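Side-chain contacts in lactaldehyde dehydrogenase (Methanocaldococcus jannaschii, PDB 3PQA), which oxidises lactaldehyde to lactate with NAD(+) as the preferred cofactor, a step in coenzyme F420 biosynthesis, and works as a homotetramer: residues N246-L251 with D423-R428; Q273-V278 with Y393-A398; K409-E412 with G418-I421. All coordinates share one frame; numbering follows the deposited sequence. Where two conformers were deposited one is given.

How the contacts relate
The three contacts all reach one mixed beta sheet of the aldehyde dehydrogenase fold. Strands 246-250, 396-400 and 418-421 stand side by side in it, in parallel. Contact 1 reaches the first, contact 2 the second and contact 3 the third. The centre of contact 1 is about 8 Å from that of contact 2 and 9 Å from that of contact 3. Along the chain, contacts 2 and 3 follow one another, and both fall between the two segments of contact 1. Contact 2 holds C275, the probable catalytic cysteine. Contacts 1 and 3 both touch a second subunit; contact 3 lies away from the annotated sites. The sheet thus lies between the probable active-site loop and a subunit interface.

Contact 1 of 3, residues N246-L251 with D423-R428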
loop_
_atom_site.group_PDB
_atom_site.type_symbol
_atom_site.label_atom_id
_atom_site.label_comp_id
_atom_site.label_asym_id
_atom_site.label_seq_id
_atom_site.Cartn_x
_atom_site.Cartn_y
_atom_site.Cartn_z
ATOM N N ASN B 246 1.591 -10.542 -30.698
ATOM C CA ASN B 246 0.752 -10.852 -29.534
ATOM C C ASN B 246 -0.265 -11.970 -29.802
ATOM O O ASN B 246 -1.161 -11.793 -30.607
ATOM C CB ASN B 246 0.066 -9.584 -29.049
ATOM C CG ASN B 246 1.049 -8.472 -28.780
ATOM O OD1 ASN B 246 1.876 -8.566 -27.891
ATOM N ND2 ASN B 246 0.967 -7.429 -29.565
ATOM N N PRO B 247 -0.117 -13.114 -29.119
ATOM C CA PRO B 247 -0.984 -14.255 -29.446
ATOM C C PRO B 247 -2.337 -14.148 -28.778
ATOM O O PRO B 247 -2.418 -13.803 -27.598
ATOM C CB PRO B 247 -0.209 -15.451 -28.886
ATOM C CG PRO B 247 0.485 -14.880 -27.672
ATOM C CD PRO B 247 0.892 -13.473 -28.102
ATOM N N ASN B 248 -3.378 -14.433 -29.558
ATOM C CA ASN B 248 -4.745 -14.396 -29.073
ATOM C C ASN B 248 -5.325 -15.785 -29.282
ATOM O O ASN B 248 -5.378 -16.253 -30.391
ATOM C CB ASN B 248 -5.543 -13.338 -29.850
ATOM C CG ASN B 248 -5.184 -11.900 -29.448
ATOM O OD1 ASN B 248 -6.013 -11.196 -28.870
ATOM N ND2 ASN B 248 -3.965 -11.448 -29.778
ATOM N N ILE B 249 -5.798 -16.405 -28.203
ATOM C CA ILE B 249 -6.120 -17.833 -28.174
ATOM C C ILE B 249 -7.618 -17.999 -28.045
ATOM O O ILE B 249 -8.220 -17.403 -27.172
ATOM C CB ILE B 249 -5.440 -18.493 -26.947
ATOM C CG1 ILE B 249 -3.922 -18.481 -27.142
ATOM C CG2 ILE B 249 -6.027 -19.912 -26.656
ATOM C CD1 ILE B 249 -3.108 -18.691 -25.875
ATOM N N VAL B 250 -8.209 -18.823 -28.907
ATOM C CA VAL B 250 -9.655 -19.024 -28.874
ATOM C C VAL B 250 -9.880 -20.495 -28.583
ATOM O O VAL B 250 -9.628 -21.341 -29.455
ATOM C CB VAL B 250 -10.321 -18.644 -30.217
ATOM C CG1 VAL B 250 -11.851 -18.898 -30.186
ATOM C CG2 VAL B 250 -10.037 -17.187 -30.579
ATOM N N LEU B 251 -10.326 -20.800 -27.364
ATOM C CA LEU B 251 -10.610 -22.194 -26.984
ATOM C C LEU B 251 -11.971 -22.640 -27.529
ATOM O O LEU B 251 -12.799 -21.815 -27.888
ATOM C CB LEU B 251 -10.556 -22.387 -25.467
ATOM C CG LEU B 251 -9.216 -22.084 -24.784
ATOM C CD1 LEU B 251 -9.234 -22.601 -23.359
ATOM C CD2 LEU B 251 -8.072 -22.723 -25.536
ATOM N N ASP B 423 -11.245 -10.653 -23.977
ATOM C CA ASP B 423 -11.094 -9.504 -24.880
ATOM C C ASP B 423 -9.738 -9.713 -25.553
ATOM O O ASP B 423 -8.968 -10.563 -25.098
ATOM C CB ASP B 423 -11.169 -8.175 -24.104
ATOM C CG ASP B 423 -11.391 -6.958 -25.004
ATOM O OD1 ASP B 423 -11.525 -7.104 -26.238
ATOM O OD2 ASP B 423 -11.428 -5.839 -24.452
ATOM N N SER B 424 -9.445 -8.991 -26.636
ATOM C CA SER B 424 -8.195 -9.232 -27.382
ATOM C C SER B 424 -6.999 -8.637 -26.644
ATOM O O SER B 424 -7.156 -7.922 -25.653
ATOM C CB SER B 424 -8.258 -8.635 -28.798
ATOM O OG SER B 424 -7.962 -7.246 -28.755
ATOM N N SER B 425 -5.805 -8.913 -27.168
ATOM C CA SER B 425 -4.563 -8.358 -26.629
ATOM C C SER B 425 -4.538 -6.832 -26.638
ATOM O O SER B 425 -3.774 -6.223 -25.874
ATOM C CB SER B 425 -3.360 -8.897 -27.400
ATOM O OG SER B 425 -3.463 -8.605 -28.777
ATOM N N LEU B 426 -5.359 -6.217 -27.492
ATOM C CA LEU B 426 -5.378 -4.739 -27.636
ATOM C C LEU B 426 -5.845 -3.963 -26.388
ATOM O O LEU B 426 -5.643 -2.736 -26.284
ATOM C CB LEU B 426 -6.194 -4.346 -28.879
ATOM C CG LEU B 426 -6.145 -2.892 -29.321
ATOM C CD1 LEU B 426 -4.830 -2.599 -30.023
ATOM C CD2 LEU B 426 -7.297 -2.608 -30.255
ATOM N N PHE B 427 -6.404 -4.661 -25.412
ATOM C CA PHE B 427 -6.921 -3.978 -24.236
ATOM C C PHE B 427 -5.832 -3.300 -23.379
ATOM O O PHE B 427 -4.843 -3.918 -23.014
ATOM C CB PHE B 427 -7.753 -4.921 -23.366
ATOM C CG PHE B 427 -8.344 -4.232 -22.180
ATOM C CD1 PHE B 427 -9.496 -3.468 -22.321
ATOM C CD2 PHE B 427 -7.700 -4.264 -20.943
ATOM C CE1 PHE B 427 -10.032 -2.788 -21.228
ATOM C CE2 PHE B 427 -8.230 -3.582 -19.855
ATOM C CZ PHE B 427 -9.395 -2.842 -20.000
ATOM N N ARG B 428 -6.022 -2.020 -23.088
ATOM C CA ARG B 428 -5.225 -1.339 -22.068
ATOM C C ARG B 428 -6.079 -0.297 -21.361
ATOM O O ARG B 428 -6.537 0.656 -21.989
ATOM C CB ARG B 428 -3.991 -0.656 -22.672
ATOM C CG ARG B 428 -3.189 0.125 -21.635
ATOM C CD ARG B 428 -2.285 1.138 -22.283
ATOM N NE ARG B 428 -1.466 1.825 -21.273
ATOM C CZ ARG B 428 -0.448 2.637 -21.539
ATOM N NH1 ARG B 428 -0.074 2.892 -22.802
ATOM N NH2 ARG B 428 0.222 3.184 -20.529
#
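The flat carboxamide of N248 grips S425 through its two polar atoms, OD1 and ND2. S425 OG lies only 2° out of the amide plane and takes a nearly straight bond from N248 ND2 (3.1 Å, 168°). At the other end of the amide, S425 N donates to N248 OD1 at 2.9 Å, tilted 17° from the carbonyl plane. These two bonds fix the rotation of the amide. N248 ND2 also makes a weak bond to N246 O. S424 CA lies against N248 OD1 at 3.3 Å. In the aldehyde dehydrogenase fold, N248 sits on strand 246-250, and the serines open a type I turn, S424 to F427, after strand 418-421. S424 OG folds back to accept from L426 N, an ST turn. A leucine in place of N248 would probably leave S425 N without its acceptor, S425 OG with I276 O but no amide donor, and the turn held less firmly to the strand. N246 CB packs against S425 OG at 3.7 Å. N246 ND2 bonds to S277 O and C275 O, and N246 OD1 accepts from H396 N. S425 OG also bonds to I276 O, in the loop that carries the probable catalytic C275.

Contact 2 of 3, residues Q273-V278 with Y393-A398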
loop_
_atom_site.group_PDB
_atom_site.type_symbol
_atom_site.label_atom_id
_atom_site.label_comp_id
_atom_site.label_asym_id
_atom_site.label_seq_id
_atom_site.Cartn_x
_atom_site.Cartn_y
_atom_site.Cartn_z
ATOM N N GLN B 273 -1.237 -1.014 -36.293
ATOM C CA GLN B 273 -0.004 -0.329 -35.893
ATOM C C GLN B 273 -0.034 -0.002 -34.397
ATOM O O GLN B 273 0.176 1.144 -33.991
ATOM C CB GLN B 273 0.221 0.942 -36.717
ATOM C CG GLN B 273 0.200 0.688 -38.213
ATOM C CD GLN B 273 0.309 1.963 -39.021
ATOM O OE1 GLN B 273 1.334 2.208 -39.667
ATOM N NE2 GLN B 273 -0.726 2.791 -38.978
ATOM N N VAL B 274 -0.312 -1.018 -33.581
ATOM C CA VAL B 274 -0.314 -0.848 -32.122
ATOM C C VAL B 274 0.605 -1.908 -31.520
ATOM O O VAL B 274 0.625 -3.054 -31.992
ATOM C CB VAL B 274 -1.738 -0.959 -31.503
ATOM C CG1 VAL B 274 -1.765 -0.355 -30.088
ATOM C CG2 VAL B 274 -2.792 -0.297 -32.382
ATOM N N CYS B 275 1.375 -1.547 -30.492
ATOM C CA CYS B 275 2.300 -2.529 -29.924
ATOM C C CYS B 275 1.563 -3.758 -29.402
ATOM O O CYS B 275 2.145 -4.832 -29.346
ATOM C CB CYS B 275 3.172 -1.950 -28.825
ATOM S SG CYS B 275 2.256 -1.261 -27.508
ATOM N N ILE B 276 0.294 -3.589 -29.013
ATOM C CA ILE B 276 -0.525 -4.702 -28.496
ATOM C C ILE B 276 -1.589 -5.238 -29.485
ATOM O O ILE B 276 -2.481 -6.007 -29.097
ATOM C CB ILE B 276 -1.166 -4.364 -27.117
ATOM C CG1 ILE B 276 -1.883 -3.014 -27.151
ATOM C CG2 ILE B 276 -0.104 -4.403 -26.015
ATOM C CD1 ILE B 276 -2.589 -2.662 -25.839
ATOM N N SER B 277 -1.474 -4.834 -30.752
ATOM C CA SER B 277 -2.286 -5.388 -31.842
ATOM C C SER B 277 -2.175 -6.905 -31.915
ATOM O O SER B 277 -1.155 -7.496 -31.539
ATOM C CB SER B 277 -1.841 -4.818 -33.205
ATOM O OG SER B 277 -2.097 -3.429 -33.290
ATOM N N VAL B 278 -3.251 -7.535 -32.368
ATOM C CA VAL B 278 -3.286 -8.976 -32.537
ATOM C C VAL B 278 -2.193 -9.363 -33.543
ATOM O O VAL B 278 -2.171 -8.850 -34.670
ATOM C CB VAL B 278 -4.674 -9.422 -33.062
ATOM C CG1 VAL B 278 -4.669 -10.902 -33.526
ATOM C CG2 VAL B 278 -5.758 -9.164 -31.989
ATOM N N TYR B 393 9.374 -12.213 -27.844
ATOM C CA TYR B 393 8.623 -11.097 -27.257
ATOM C C TYR B 393 7.727 -11.571 -26.118
ATOM O O TYR B 393 7.576 -12.772 -25.881
ATOM C CB TYR B 393 7.773 -10.411 -28.327
ATOM C CG TYR B 393 8.557 -9.986 -29.541
ATOM C CD1 TYR B 393 9.460 -8.927 -29.471
ATOM C CD2 TYR B 393 8.405 -10.653 -30.762
ATOM C CE1 TYR B 393 10.204 -8.538 -30.602
ATOM C CE2 TYR B 393 9.126 -10.259 -31.894
ATOM C CZ TYR B 393 10.023 -9.212 -31.800
ATOM O OH TYR B 393 10.736 -8.840 -32.923
ATOM N N GLY B 394 7.125 -10.618 -25.410
ATOM C CA GLY B 394 6.240 -10.958 -24.316
ATOM C C GLY B 394 5.453 -9.766 -23.812
ATOM O O GLY B 394 5.474 -9.463 -22.613
ATOM N N LEU B 395 4.782 -9.073 -24.727
ATOM C CA LEU B 395 3.952 -7.926 -24.350
ATOM C C LEU B 395 2.549 -8.349 -23.867
ATOM O O LEU B 395 2.358 -8.555 -22.670
ATOM C CB LEU B 395 3.889 -6.902 -25.493
ATOM C CG LEU B 395 3.285 -5.546 -25.119
ATOM C CD1 LEU B 395 3.874 -5.011 -23.801
ATOM C CD2 LEU B 395 3.493 -4.549 -26.234
ATOM N N HIS B 396 1.577 -8.498 -24.775
ATOM C CA HIS B 396 0.239 -8.954 -24.375
ATOM C C HIS B 396 -0.163 -10.276 -25.032
ATOM O O HIS B 396 0.262 -10.584 -26.141
ATOM C CB HIS B 396 -0.796 -7.877 -24.702
ATOM C CG HIS B 396 -0.988 -6.857 -23.617
ATOM N ND1 HIS B 396 -2.113 -6.067 -23.536
ATOM C CD2 HIS B 396 -0.210 -6.512 -22.561
ATOM C CE1 HIS B 396 -2.018 -5.270 -22.484
ATOM N NE2 HIS B 396 -0.871 -5.525 -21.873
ATOM N N SER B 397 -1.003 -11.034 -24.330
ATOM C CA SER B 397 -1.619 -12.228 -24.869
ATOM C C SER B 397 -3.090 -12.200 -24.470
ATOM O O SER B 397 -3.489 -11.416 -23.600
ATOM C CB SER B 397 -0.931 -13.468 -24.295
ATOM O OG SER B 397 -0.973 -13.462 -22.874
ATOM N N ALA B 398 -3.900 -13.028 -25.115
ATOM C CA ALA B 398 -5.325 -13.075 -24.770
ATOM C C ALA B 398 -5.822 -14.483 -24.927
ATOM O O ALA B 398 -5.273 -15.254 -25.733
ATOM C CB ALA B 398 -6.158 -12.119 -25.658
#
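I276 lays its CG2 methyl over one face of the H396 imidazole. This is the tight part of the contact. The methyl stands 3.8 Å from the ring centroid and 24° off the ring normal, a CH-pi contact. It is shifted toward the rim, and its nearest ring atom is H396 CG at 3.5 Å. I276 CG2 lies anti to its own carbonyl carbon, which turns it to the H396 ring. The same methyl touches L395 CD2 at 3.6 Å, so it serves two residues at once. H396 ND1 bonds to S425 O, which should steady the ring under the methyl. The other end, at C275, is the more open side, since C275 is partly exposed, though L395 CD2 still comes within 3.4 Å of C275 O. Here L395 reaches out with one branch. Its CD2 lies 3.7 Å from both C275 CB and C275 SG. C275 is the active-site cysteine by similarity, and L395 also lies near E241, the other predicted active-site residue. L395 therefore probably forms part of the wall beside the thiol. A type I turn from V274 to S277 carries C275 and I276. The turn belongs to the loop that joins helix 256-268 to strand 278-284. L395 leads into strand 396-400, which H396 begins and which lies between the parallel strands 246-250 and 418-421.

Contact 3 of 3, residues K409-E412 with G418-I421; sequences KFAE and GVVI
A411 meets V419 and I421 through apolar contacts. The A411 methyl group touches both residues. A411 CB lies 4.2 Å from V419 CG1 and 4.3 Å from I421 CD1, so it rests against two residues on the same face of the strand. V419 comes in with both branches. CG1 stands anti to the backbone N of V419 (chi1 179°) and approaches A411 CA at 3.9 Å. CG2 reaches the backbone instead and lies 3.8 Å from A411 O. The CB of I421 points alongside the helix, but the end of its chain bends nearer, and its terminal CD1 is what touches A411. The small side chain of A411 is consistent with the close approach of the helix backbone: the CA atoms of A411 and V419 are 6.0 Å apart. F410 leads its ring away from strand 418-421 and packs on I399, L251 and helix 384-388.

The polar links run to other partners. A411 O accepts a hydrogen bond from K458 NZ of a second subunit. I421 O does the same with S463 OG of that subunit. Residues 418-421 also pair there with a strand of the second subunit in a parallel ladder, so the sheet continues across the interface. Within the chain, G418 and V420 make backbone bonds to strand 396-400.

Helix 404-413 here packs on the strand that follows it. With strand 396-400 and strand 418-421 running parallel, it forms a classic beta-alpha-beta crossover.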
loop_
_atom_site.group_PDB
_atom_site.type_symbol
_atom_site.label_atom_id
_atom_site.label_comp_id
_atom_site.label_asym_id
_atom_site.label_seq_id
_atom_site.Cartn_x
_atom_site.Cartn_y
_atom_site.Cartn_z
ATOM N N LYS B 409 -5.053 -21.384 -15.734
ATOM C CA LYS B 409 -3.886 -22.120 -16.227
ATOM C C LYS B 409 -3.171 -21.297 -17.293
ATOM O O LYS B 409 -1.960 -21.078 -17.201
ATOM C CB LYS B 409 -4.283 -23.498 -16.773
ATOM C CG LYS B 409 -3.123 -24.320 -17.344
ATOM C CD LYS B 409 -3.639 -25.580 -18.051
ATOM C CE LYS B 409 -3.099 -25.680 -19.474
ATOM N NZ LYS B 409 -4.022 -26.451 -20.397
ATOM N N PHE B 410 -3.923 -20.826 -18.287
ATOM C CA PHE B 410 -3.342 -20.005 -19.355
ATOM C C PHE B 410 -2.787 -18.699 -18.802
ATOM O O PHE B 410 -1.680 -18.299 -19.157
ATOM C CB PHE B 410 -4.360 -19.745 -20.462
ATOM C CG PHE B 410 -4.437 -20.850 -21.483
ATOM C CD1 PHE B 410 -5.184 -21.986 -21.235
ATOM C CD2 PHE B 410 -3.760 -20.745 -22.698
ATOM C CE1 PHE B 410 -5.271 -23.013 -22.189
ATOM C CE2 PHE B 410 -3.840 -21.759 -23.656
ATOM C CZ PHE B 410 -4.591 -22.898 -23.393
ATOM N N ALA B 411 -3.553 -18.037 -17.926
ATOM C CA ALA B 411 -3.111 -16.751 -17.355
ATOM C C ALA B 411 -1.781 -16.872 -16.629
ATOM O O ALA B 411 -0.921 -15.994 -16.758
ATOM C CB ALA B 411 -4.180 -16.167 -16.418
ATOM N N GLU B 412 -1.601 -17.964 -15.893
ATOM C CA GLU B 412 -0.365 -18.135 -15.145
ATOM C C GLU B 412 0.807 -18.563 -16.018
ATOM O O GLU B 412 1.937 -18.153 -15.762
ATOM C CB GLU B 412 -0.575 -19.075 -13.965
ATOM C CG GLU B 412 -1.484 -18.457 -12.916
ATOM C CD GLU B 412 -1.839 -19.423 -11.819
ATOM O OE1 GLU B 412 -2.468 -18.983 -10.834
ATOM O OE2 GLU B 412 -1.494 -20.618 -11.943
ATOM N N GLY B 418 1.007 -8.766 -20.010
ATOM C CA GLY B 418 -0.436 -8.691 -19.832
ATOM C C GLY B 418 -1.126 -9.910 -20.414
ATOM O O GLY B 418 -0.751 -10.419 -21.469
ATOM N N VAL B 419 -2.139 -10.386 -19.702
ATOM C CA VAL B 419 -2.989 -11.466 -20.197
ATOM C C VAL B 419 -4.432 -11.006 -20.115
ATOM O O VAL B 419 -4.943 -10.697 -19.013
ATOM C CB VAL B 419 -2.858 -12.748 -19.361
ATOM C CG1 VAL B 419 -3.795 -13.853 -19.923
ATOM C CG2 VAL B 419 -1.403 -13.223 -19.332
ATOM N N VAL B 420 -5.101 -10.989 -21.266
ATOM C CA VAL B 420 -6.490 -10.524 -21.329
ATOM C C VAL B 420 -7.404 -11.741 -21.521
ATOM O O VAL B 420 -7.177 -12.546 -22.415
ATOM C CB VAL B 420 -6.686 -9.514 -22.488
ATOM C CG1 VAL B 420 -8.073 -8.850 -22.430
ATOM C CG2 VAL B 420 -5.596 -8.440 -22.468
ATOM N N ILE B 421 -8.424 -11.865 -20.675
ATOM C CA ILE B 421 -9.369 -12.974 -20.763
ATOM C C ILE B 421 -10.692 -12.434 -21.309
ATOM O O ILE B 421 -11.264 -11.489 -20.761
ATOM C CB ILE B 421 -9.543 -13.681 -19.392
ATOM C CG1 ILE B 421 -8.221 -14.379 -19.008
ATOM C CG2 ILE B 421 -10.733 -14.663 -19.431
ATOM C CD1 ILE B 421 -8.006 -14.600 -17.507
#